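PDB 4BJ1: protein RIF2 from Saccharomyces cerevisiae, which helps regulate telomere length and transcriptional silencing in yeast, working at chromosome ends in association with RAP1 and RIF1. Local coordinates for residues 36-41 against 66-71; 47-52 against 184-189; 79-84 against 146-151. All blocks are in the same frame, centred on the assembly; numbering follows the deposited sequence.

Contact 1. Residues 36-41 against 66-71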
loop_
_atom_site.group_PDB
_atom_site.type_symbol
_atom_site.label_atom_id
_atom_site.label_comp_id
_atom_site.label_asym_id
_atom_site.label_seq_id
_atom_site.Cartn_x
_atom_site.Cartn_y
_atom_site.Cartn_z
ATOM N N LYS A 36 12.997 -5.427 14.071
ATOM C CA LYS A 36 13.305 -6.425 15.088
ATOM C C LYS A 36 13.088 -5.843 16.499
ATOM O O LYS A 36 12.529 -6.530 17.356
ATOM C CB LYS A 36 14.743 -6.949 14.923
ATOM N N PHE A 37 13.501 -4.571 16.727
ATOM C CA PHE A 37 13.355 -3.883 18.019
ATOM C C PHE A 37 11.894 -3.770 18.415
ATOM O O PHE A 37 11.568 -3.892 19.592
ATOM C CB PHE A 37 14.017 -2.489 17.988
ATOM C CG PHE A 37 13.824 -1.658 19.237
ATOM C CD1 PHE A 37 14.495 -1.971 20.412
ATOM C CD2 PHE A 37 12.976 -0.562 19.237
ATOM C CE1 PHE A 37 14.313 -1.204 21.565
ATOM C CE2 PHE A 37 12.794 0.202 20.390
ATOM C CZ PHE A 37 13.463 -0.123 21.546
ATOM N N LEU A 38 11.020 -3.562 17.422
ATOM C CA LEU A 38 9.591 -3.434 17.648
ATOM C C LEU A 38 8.968 -4.752 18.069
ATOM O O LEU A 38 8.509 -4.828 19.205
ATOM C CB LEU A 38 8.873 -2.792 16.454
ATOM C CG LEU A 38 9.169 -1.313 16.230
ATOM C CD1 LEU A 38 8.347 -0.782 15.116
ATOM C CD2 LEU A 38 8.911 -0.491 17.485
ATOM N N SER A 39 9.043 -5.816 17.230
ATOM C CA SER A 39 8.496 -7.146 17.579
ATOM C C SER A 39 8.976 -7.687 18.947
ATOM O O SER A 39 8.233 -8.408 19.609
ATOM C CB SER A 39 8.772 -8.161 16.476
ATOM O OG SER A 39 10.115 -8.615 16.519
ATOM N N LYS A 40 10.206 -7.319 19.355
ATOM C CA LYS A 40 10.835 -7.700 20.618
ATOM C C LYS A 40 10.100 -7.053 21.805
ATOM O O LYS A 40 9.783 -7.733 22.789
ATOM C CB LYS A 40 12.328 -7.285 20.602
ATOM C CG LYS A 40 13.102 -7.522 21.904
ATOM C CD LYS A 40 14.252 -6.519 22.067
ATOM C CE LYS A 40 14.431 -6.060 23.500
ATOM N NZ LYS A 40 14.919 -4.652 23.584
ATOM N N ASN A 41 9.838 -5.738 21.709
ATOM C CA ASN A 41 9.230 -4.980 22.789
ATOM C C ASN A 41 7.711 -4.904 22.735
ATOM O O ASN A 41 7.092 -4.888 23.794
ATOM C CB ASN A 41 9.844 -3.586 22.866
ATOM C CG ASN A 41 11.301 -3.596 23.263
ATOM O OD1 ASN A 41 11.660 -3.542 24.446
ATOM N ND2 ASN A 41 12.176 -3.672 22.278
ATOM N N ARG A 66 3.627 3.340 11.336
ATOM C CA ARG A 66 3.111 2.209 10.577
ATOM C C ARG A 66 3.706 0.883 11.077
ATOM O O ARG A 66 2.965 -0.080 11.257
ATOM C CB ARG A 66 3.358 2.385 9.064
ATOM C CG ARG A 66 2.936 1.180 8.186
ATOM C CD ARG A 66 1.493 0.737 8.412
ATOM N NE ARG A 66 0.565 1.659 7.772
ATOM C CZ ARG A 66 -0.154 1.350 6.703
ATOM N NH1 ARG A 66 -0.085 0.133 6.182
ATOM N NH2 ARG A 66 -0.974 2.246 6.163
ATOM N N ALA A 67 5.030 0.842 11.304
ATOM C CA ALA A 67 5.729 -0.341 11.793
ATOM C C ALA A 67 5.186 -0.766 13.163
ATOM O O ALA A 67 5.069 -1.965 13.419
ATOM C CB ALA A 67 7.225 -0.069 11.864
ATOM N N VAL A 68 4.817 0.221 14.026
ATOM C CA VAL A 68 4.227 -0.014 15.347
ATOM C C VAL A 68 2.826 -0.574 15.128
ATOM O O VAL A 68 2.510 -1.643 15.660
ATOM C CB VAL A 68 4.239 1.270 16.215
ATOM C CG1 VAL A 68 3.193 1.217 17.332
ATOM C CG2 VAL A 68 5.630 1.518 16.786
ATOM N N SER A 69 2.026 0.132 14.276
ATOM C CA SER A 69 0.658 -0.180 13.846
ATOM C C SER A 69 0.563 -1.648 13.367
ATOM O O SER A 69 -0.306 -2.384 13.838
ATOM C CB SER A 69 0.225 0.812 12.765
ATOM O OG SER A 69 -1.105 0.667 12.294
ATOM N N GLU A 70 1.519 -2.094 12.544
ATOM C CA GLU A 70 1.579 -3.455 12.038
ATOM C C GLU A 70 1.977 -4.458 13.089
ATOM O O GLU A 70 1.413 -5.545 13.094
ATOM C CB GLU A 70 2.534 -3.567 10.834
ATOM C CG GLU A 70 1.950 -3.081 9.518
ATOM C CD GLU A 70 0.750 -3.872 9.030
ATOM O OE1 GLU A 70 0.951 -4.951 8.428
ATOM O OE2 GLU A 70 -0.394 -3.431 9.289
ATOM N N THR A 71 2.962 -4.135 13.948
ATOM C CA THR A 71 3.434 -5.060 15.000
ATOM C C THR A 71 2.297 -5.404 15.981
ATOM O O THR A 71 2.167 -6.564 16.392
ATOM C CB THR A 71 4.713 -4.539 15.680
ATOM O OG1 THR A 71 5.698 -4.282 14.682
ATOM C CG2 THR A 71 5.293 -5.520 16.683
#
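L38 and T71 meet through similar first torsions: L38 sets CG anti to its own carbonyl carbon (chi1 -70°), and T71 does likewise with OG1 (chi1 -55°), which puts the threonine methyl CG2 anti to the backbone N and against the other helix. CD1 of the leucine rests on the methyl of A67, with L38 CD1 to A67 CB at 3.5 Å. L38 CD2 meets V68 CG2, which CD1 also touches, at 3.9 Å, the leucine and valine side chains crossing at about a right angle. One helical turn beyond A67, T71 CG2 settles on the backbone of S39, 3.7 Å from S39 CA. The hydroxyl of T71 is used at home: T71 OG1 donates to A67 O at 2.7 Å, and the amide T71 N reaches that oxygen from the opposite face of its plane. The short helix axes approach to 9.8 Å and cross at -39°. L38 also packs on F52, and V68 on L189 and Y191, so helices 32-42 and 58-74 sit together against one face of the central parallel sheet of the AAA+ fold. On helix 58-74, R66 packs on M16 of the second subunit. The contact is small and apolar, made by L38, A67, V68 and the T71 methyl, its S39 end toward solvent, and the T71 hydroxyl, close to L38 CB, is spent within its own helix.

Contact 2. Residues 47-52 against 184-189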
loop_
_atom_site.group_PDB
_atom_site.type_symbol
_atom_site.label_atom_id
_atom_site.label_comp_id
_atom_site.label_asym_id
_atom_site.label_seq_id
_atom_site.Cartn_x
_atom_site.Cartn_y
_atom_site.Cartn_z
ATOM N N ASN A 47 5.761 -5.165 30.161
ATOM C CA ASN A 47 5.556 -3.710 30.126
ATOM C C ASN A 47 6.872 -3.046 29.762
ATOM O O ASN A 47 7.885 -3.339 30.397
ATOM C CB ASN A 47 5.152 -3.119 31.497
ATOM C CG ASN A 47 4.165 -3.869 32.338
ATOM O OD1 ASN A 47 2.958 -3.746 32.162
ATOM N ND2 ASN A 47 4.652 -4.502 33.394
ATOM N N CYS A 48 6.878 -2.147 28.778
ATOM C CA CYS A 48 8.093 -1.378 28.501
ATOM C C CYS A 48 7.790 0.008 27.967
ATOM O O CYS A 48 6.736 0.262 27.387
ATOM C CB CYS A 48 9.132 -2.108 27.646
ATOM S SG CYS A 48 10.842 -1.503 27.880
ATOM N N ILE A 49 8.719 0.906 28.255
ATOM C CA ILE A 49 8.709 2.286 27.854
ATOM C C ILE A 49 9.784 2.411 26.783
ATOM O O ILE A 49 10.932 2.024 27.024
ATOM C CB ILE A 49 8.968 3.169 29.094
ATOM C CG1 ILE A 49 7.853 2.960 30.137
ATOM C CG2 ILE A 49 9.104 4.644 28.693
ATOM C CD1 ILE A 49 8.281 3.072 31.508
ATOM N N VAL A 50 9.392 2.887 25.582
ATOM C CA VAL A 50 10.292 3.067 24.440
ATOM C C VAL A 50 10.379 4.538 24.063
ATOM O O VAL A 50 9.350 5.183 23.874
ATOM C CB VAL A 50 9.898 2.208 23.206
ATOM C CG1 VAL A 50 10.855 2.443 22.040
ATOM C CG2 VAL A 50 9.836 0.725 23.546
ATOM N N PHE A 51 11.607 5.053 23.920
ATOM C CA PHE A 51 11.877 6.410 23.456
ATOM C C PHE A 51 12.430 6.329 22.041
ATOM O O PHE A 51 13.290 5.497 21.748
ATOM C CB PHE A 51 12.897 7.122 24.352
ATOM C CG PHE A 51 12.390 7.573 25.701
ATOM C CD1 PHE A 51 11.819 8.833 25.860
ATOM C CD2 PHE A 51 12.528 6.760 26.821
ATOM C CE1 PHE A 51 11.362 9.255 27.109
ATOM C CE2 PHE A 51 12.071 7.185 28.072
ATOM C CZ PHE A 51 11.490 8.429 28.205
ATOM N N PHE A 52 11.919 7.183 21.156
ATOM C CA PHE A 52 12.375 7.269 19.769
ATOM C C PHE A 52 13.048 8.629 19.624
ATOM O O PHE A 52 12.362 9.650 19.490
ATOM C CB PHE A 52 11.212 7.062 18.792
ATOM C CG PHE A 52 10.587 5.682 18.790
ATOM C CD1 PHE A 52 11.272 4.589 18.266
ATOM C CD2 PHE A 52 9.277 5.494 19.220
ATOM C CE1 PHE A 52 10.674 3.326 18.219
ATOM C CE2 PHE A 52 8.678 4.234 19.169
ATOM C CZ PHE A 52 9.383 3.159 18.675
ATOM N N ILE A 184 -2.629 -7.434 32.398
ATOM C CA ILE A 184 -2.576 -6.104 31.753
ATOM C C ILE A 184 -1.103 -5.686 31.625
ATOM O O ILE A 184 -0.372 -5.670 32.636
ATOM C CB ILE A 184 -3.424 -4.989 32.440
ATOM C CG1 ILE A 184 -4.890 -5.367 32.569
ATOM C CG2 ILE A 184 -3.304 -3.689 31.666
ATOM C CD1 ILE A 184 -5.493 -4.794 33.770
ATOM N N ALA A 185 -0.684 -5.352 30.384
ATOM C CA ALA A 185 0.668 -4.900 30.037
ATOM C C ALA A 185 0.586 -3.545 29.376
ATOM O O ALA A 185 -0.401 -3.257 28.712
ATOM C CB ALA A 185 1.344 -5.890 29.098
ATOM N N PHE A 186 1.607 -2.706 29.551
ATOM C CA PHE A 186 1.607 -1.389 28.942
ATOM C C PHE A 186 2.821 -1.183 28.097
ATOM O O PHE A 186 3.902 -1.663 28.425
ATOM C CB PHE A 186 1.461 -0.269 29.981
ATOM C CG PHE A 186 2.562 -0.117 31.009
ATOM C CD1 PHE A 186 3.744 0.549 30.694
ATOM C CD2 PHE A 186 2.371 -0.535 32.322
ATOM C CE1 PHE A 186 4.747 0.724 31.660
ATOM C CE2 PHE A 186 3.372 -0.362 33.288
ATOM C CZ PHE A 186 4.549 0.275 32.956
ATOM N N LYS A 187 2.639 -0.450 26.999
ATOM C CA LYS A 187 3.693 -0.096 26.063
ATOM C C LYS A 187 3.612 1.404 25.908
ATOM O O LYS A 187 2.703 1.905 25.250
ATOM C CB LYS A 187 3.539 -0.824 24.695
ATOM C CG LYS A 187 3.189 -2.323 24.761
ATOM C CD LYS A 187 4.297 -3.245 25.303
ATOM C CE LYS A 187 3.824 -4.682 25.280
ATOM N NZ LYS A 187 4.938 -5.665 25.314
ATOM N N VAL A 188 4.500 2.126 26.602
ATOM C CA VAL A 188 4.566 3.587 26.530
ATOM C C VAL A 188 5.548 3.905 25.404
ATOM O O VAL A 188 6.688 3.434 25.436
ATOM C CB VAL A 188 4.962 4.242 27.873
ATOM C CG1 VAL A 188 4.926 5.756 27.780
ATOM C CG2 VAL A 188 4.043 3.774 28.978
ATOM N N LEU A 189 5.083 4.626 24.374
ATOM C CA LEU A 189 5.913 4.966 23.221
ATOM C C LEU A 189 5.998 6.469 23.106
ATOM O O LEU A 189 4.988 7.142 22.882
ATOM C CB LEU A 189 5.391 4.306 21.912
ATOM C CG LEU A 189 5.808 2.830 21.600
ATOM C CD1 LEU A 189 5.319 1.847 22.650
ATOM C CD2 LEU A 189 5.225 2.365 20.300
#
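N47 lies across the ring of F186, at about a right angle to that side chain. Its CB stands over the ring centre, 3.6 Å from the centroid of F186, a CH-pi contact, with the amide plane 28° from the ring plane. From there N47 OD1 accepts F186 N at 3.1 Å, a side-chain bond that extends the ladder one step before the strand begins. The ring can come under N47 because F186 holds CG between its backbone N and carbonyl carbon (chi1 63°). With an alanine in place of F186, N47 CB would probably lose the ring face beneath it and I49 CG1 its edge partner, leaving a gap by the surviving N47 OD1 bond. C48 carries the ladder on, C48 N giving to F186 O and C48 O taking V188 N, both at 3.0 Å. I49 lies beside V188, pointing the same way, with I49 CG1 to V188 CB at 3.9 Å; the same carbon comes up to the edge of the F186 ring. V50 N meets V188 O at 2.8 Å in a nearly straight bond (173°), its side chain on the face of C48, K187 and L189. F52 brings CE2 to L189 CG at 4.0 Å and stacks on Y191, while helix 32-42 covers that side. K187 NZ turns to N41 O and K46 O. Strands 48-53 and 184-192 are the 1-4 pair of the 5-1-4-3-2 order characteristic of ASCE P-loop folds. Parallel backbone bonds fix the register, buried hydrocarbon fills both faces, and the buried lysine end is satisfied by main-chain carbonyls.

Contact 3. Residues 79-84 against 146-151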
loop_
_atom_site.group_PDB
_atom_site.type_symbol
_atom_site.label_atom_id
_atom_site.label_comp_id
_atom_site.label_asym_id
_atom_site.label_seq_id
_atom_site.Cartn_x
_atom_site.Cartn_y
_atom_site.Cartn_z
ATOM N N VAL A 79 -5.596 -5.287 22.224
ATOM C CA VAL A 79 -4.729 -4.105 22.192
ATOM C C VAL A 79 -5.647 -2.894 22.219
ATOM O O VAL A 79 -6.636 -2.873 21.497
ATOM C CB VAL A 79 -3.760 -4.093 20.979
ATOM C CG1 VAL A 79 -2.843 -2.885 21.031
ATOM C CG2 VAL A 79 -2.936 -5.378 20.898
ATOM N N VAL A 80 -5.364 -1.943 23.125
ATOM C CA VAL A 80 -6.080 -0.682 23.362
ATOM C C VAL A 80 -5.067 0.438 23.115
ATOM O O VAL A 80 -3.872 0.245 23.354
ATOM C CB VAL A 80 -6.701 -0.639 24.791
ATOM C CG1 VAL A 80 -6.838 0.780 25.341
ATOM C CG2 VAL A 80 -8.045 -1.348 24.821
ATOM N N ILE A 81 -5.537 1.577 22.581
ATOM C CA ILE A 81 -4.686 2.714 22.283
ATOM C C ILE A 81 -5.136 3.913 23.082
ATOM O O ILE A 81 -6.326 4.250 23.081
ATOM C CB ILE A 81 -4.684 3.051 20.766
ATOM C CG1 ILE A 81 -4.644 1.755 19.845
ATOM C CG2 ILE A 81 -3.578 4.068 20.415
ATOM C CD1 ILE A 81 -3.418 0.734 19.925
ATOM N N ILE A 82 -4.174 4.574 23.742
ATOM C CA ILE A 82 -4.412 5.804 24.478
ATOM C C ILE A 82 -3.386 6.819 24.015
ATOM O O ILE A 82 -2.189 6.539 24.035
ATOM C CB ILE A 82 -4.521 5.612 26.013
ATOM C CG1 ILE A 82 -5.900 5.013 26.372
ATOM C CG2 ILE A 82 -4.342 6.938 26.747
ATOM C CD1 ILE A 82 -5.889 3.951 27.337
ATOM N N GLU A 83 -3.873 7.957 23.491
ATOM C CA GLU A 83 -3.028 9.036 23.003
ATOM C C GLU A 83 -2.882 10.037 24.144
ATOM O O GLU A 83 -3.856 10.688 24.547
ATOM C CB GLU A 83 -3.642 9.658 21.759
ATOM C CG GLU A 83 -3.719 8.700 20.585
ATOM C CD GLU A 83 -4.556 9.248 19.449
ATOM O OE1 GLU A 83 -5.803 9.174 19.538
ATOM O OE2 GLU A 83 -3.964 9.801 18.493
ATOM N N MET A 84 -1.675 10.099 24.717
ATOM C CA MET A 84 -1.360 10.903 25.900
ATOM C C MET A 84 -1.045 12.377 25.632
ATOM O O MET A 84 -0.919 13.158 26.583
ATOM C CB MET A 84 -0.213 10.237 26.683
ATOM C CG MET A 84 -0.622 8.940 27.355
ATOM S SD MET A 84 -2.128 9.115 28.331
ATOM C CE MET A 84 -1.533 10.174 29.639
ATOM N N ILE A 146 -3.420 -5.258 26.383
ATOM C CA ILE A 146 -2.229 -4.442 26.177
ATOM C C ILE A 146 -2.718 -3.037 25.910
ATOM O O ILE A 146 -3.514 -2.811 24.992
ATOM C CB ILE A 146 -1.291 -4.964 25.058
ATOM C CG1 ILE A 146 -0.524 -6.224 25.510
ATOM C CG2 ILE A 146 -0.309 -3.869 24.617
ATOM C CD1 ILE A 146 0.230 -6.994 24.363
ATOM N N VAL A 147 -2.260 -2.105 26.736
ATOM C CA VAL A 147 -2.576 -0.700 26.617
ATOM C C VAL A 147 -1.367 -0.069 25.977
ATOM O O VAL A 147 -0.266 -0.205 26.513
ATOM C CB VAL A 147 -2.823 -0.068 27.984
ATOM C CG1 VAL A 147 -3.741 1.123 27.851
ATOM C CG2 VAL A 147 -3.396 -1.072 28.952
ATOM N N TYR A 148 -1.546 0.593 24.832
ATOM C CA TYR A 148 -0.459 1.272 24.156
ATOM C C TYR A 148 -0.721 2.733 24.303
ATOM O O TYR A 148 -1.689 3.245 23.742
ATOM C CB TYR A 148 -0.295 0.816 22.683
ATOM C CG TYR A 148 0.209 1.874 21.718
ATOM C CD1 TYR A 148 1.422 2.535 21.935
ATOM C CD2 TYR A 148 -0.512 2.200 20.574
ATOM C CE1 TYR A 148 1.875 3.525 21.057
ATOM C CE2 TYR A 148 -0.054 3.165 19.675
ATOM C CZ TYR A 148 1.140 3.826 19.918
ATOM O OH TYR A 148 1.582 4.764 19.009
ATOM N N PHE A 149 0.111 3.386 25.131
ATOM C CA PHE A 149 0.079 4.819 25.413
ATOM C C PHE A 149 1.047 5.468 24.453
ATOM O O PHE A 149 2.198 5.046 24.363
ATOM C CB PHE A 149 0.497 5.112 26.853
ATOM C CG PHE A 149 -0.361 4.495 27.933
ATOM C CD1 PHE A 149 -1.459 5.178 28.447
ATOM C CD2 PHE A 149 -0.029 3.258 28.487
ATOM C CE1 PHE A 149 -2.231 4.619 29.471
ATOM C CE2 PHE A 149 -0.818 2.690 29.492
ATOM C CZ PHE A 149 -1.900 3.384 29.990
ATOM N N LYS A 150 0.583 6.468 23.715
ATOM C CA LYS A 150 1.397 7.139 22.711
ATOM C C LYS A 150 1.576 8.595 23.075
ATOM O O LYS A 150 0.587 9.285 23.342
ATOM C CB LYS A 150 0.736 6.971 21.323
ATOM C CG LYS A 150 1.280 7.853 20.207
ATOM C CD LYS A 150 0.149 8.256 19.274
ATOM C CE LYS A 150 0.637 9.020 18.072
ATOM N NZ LYS A 150 1.231 8.130 17.033
ATOM N N PHE A 151 2.833 9.064 23.087
ATOM C CA PHE A 151 3.155 10.457 23.388
ATOM C C PHE A 151 4.130 10.972 22.346
ATOM O O PHE A 151 5.136 10.326 22.077
ATOM C CB PHE A 151 3.700 10.623 24.820
ATOM C CG PHE A 151 3.949 12.065 25.186
ATOM C CD1 PHE A 151 2.887 12.939 25.408
ATOM C CD2 PHE A 151 5.242 12.565 25.267
ATOM C CE1 PHE A 151 3.119 14.283 25.718
ATOM C CE2 PHE A 151 5.471 13.912 25.568
ATOM C CZ PHE A 151 4.408 14.762 25.782
#
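I81 and Y148 slant across each other, with the isoleucine methyl at the rim of the tyrosine ring and in its plane, I81 CD1 to Y148 CD2 at 3.3 Å; I81 CG2 also touches CD2 and CE2 of the ring, but from well out of its plane. On the reverse face of the sheet the side chains run alongside. V80 and V147 point the same way, CG1 of V80 to CG1 of V147 at 4.0 Å. I82 works on two neighbours: I82 CD1 reaches obliquely back to V147 CG1 at 3.6 Å, and I82 CG2 lies beside F149, 3.8 Å from F149 CD1. M84 lies alongside F149, pointing the same way. The bend at its chi2 (-51°) sets the sulfur at the ring's edge, M84 SD to the centroid of F149 at 5.3 Å, a Met-aromatic contact; F149 also meets F171 edge-to-face. Helices 128-137 and 165-180 cover this hydrophobic side. On the I81 and Y148 face, E83 and K150 lie side by side through their hydrocarbon, E83 CG to K150 CD at 4.1 Å, but their charged ends part: E83 OE1 accepts K243 N of the second subunit, and K150 NZ bonds to Y61 OH. Between the two faces, five backbone bonds join the parallel strands, from V80 N to I146 O through to M84 N to K150 O, the latter two atoms 2.8 Å apart. The strands are 78-83, one of the two edge strands within the chain, and its neighbour 145-153, the 2-3 pair of the ASCE sheet. The two faces differ in chemistry: one is largely apolar and packs against those helices, the other mixes hydrocarbon with charges whose polar partners lie beyond the pair, one of them in the second subunit.

Overall arrangement
From the N terminus, helix 32-42 opens contact 1 and strand 48-53 opens contact 2 before helix 58-74 closes contact 1, so the two cross along the chain. Strand 78-83 then opens contact 3, which strand 145-153 closes; the whole of contact 3 falls within the longer excursion that ends when strand 184-192 closes contact 2. Contacts 2 and 3 are two pairings in one sheet, joined where strands 145-153 and 184-192 lie side by side, as in L189 N with F149 O. Contact 1 lays its helices over that sheet, through F37 on V50 and V68 on Y148. Contacts 1 and 3 both border the second subunit.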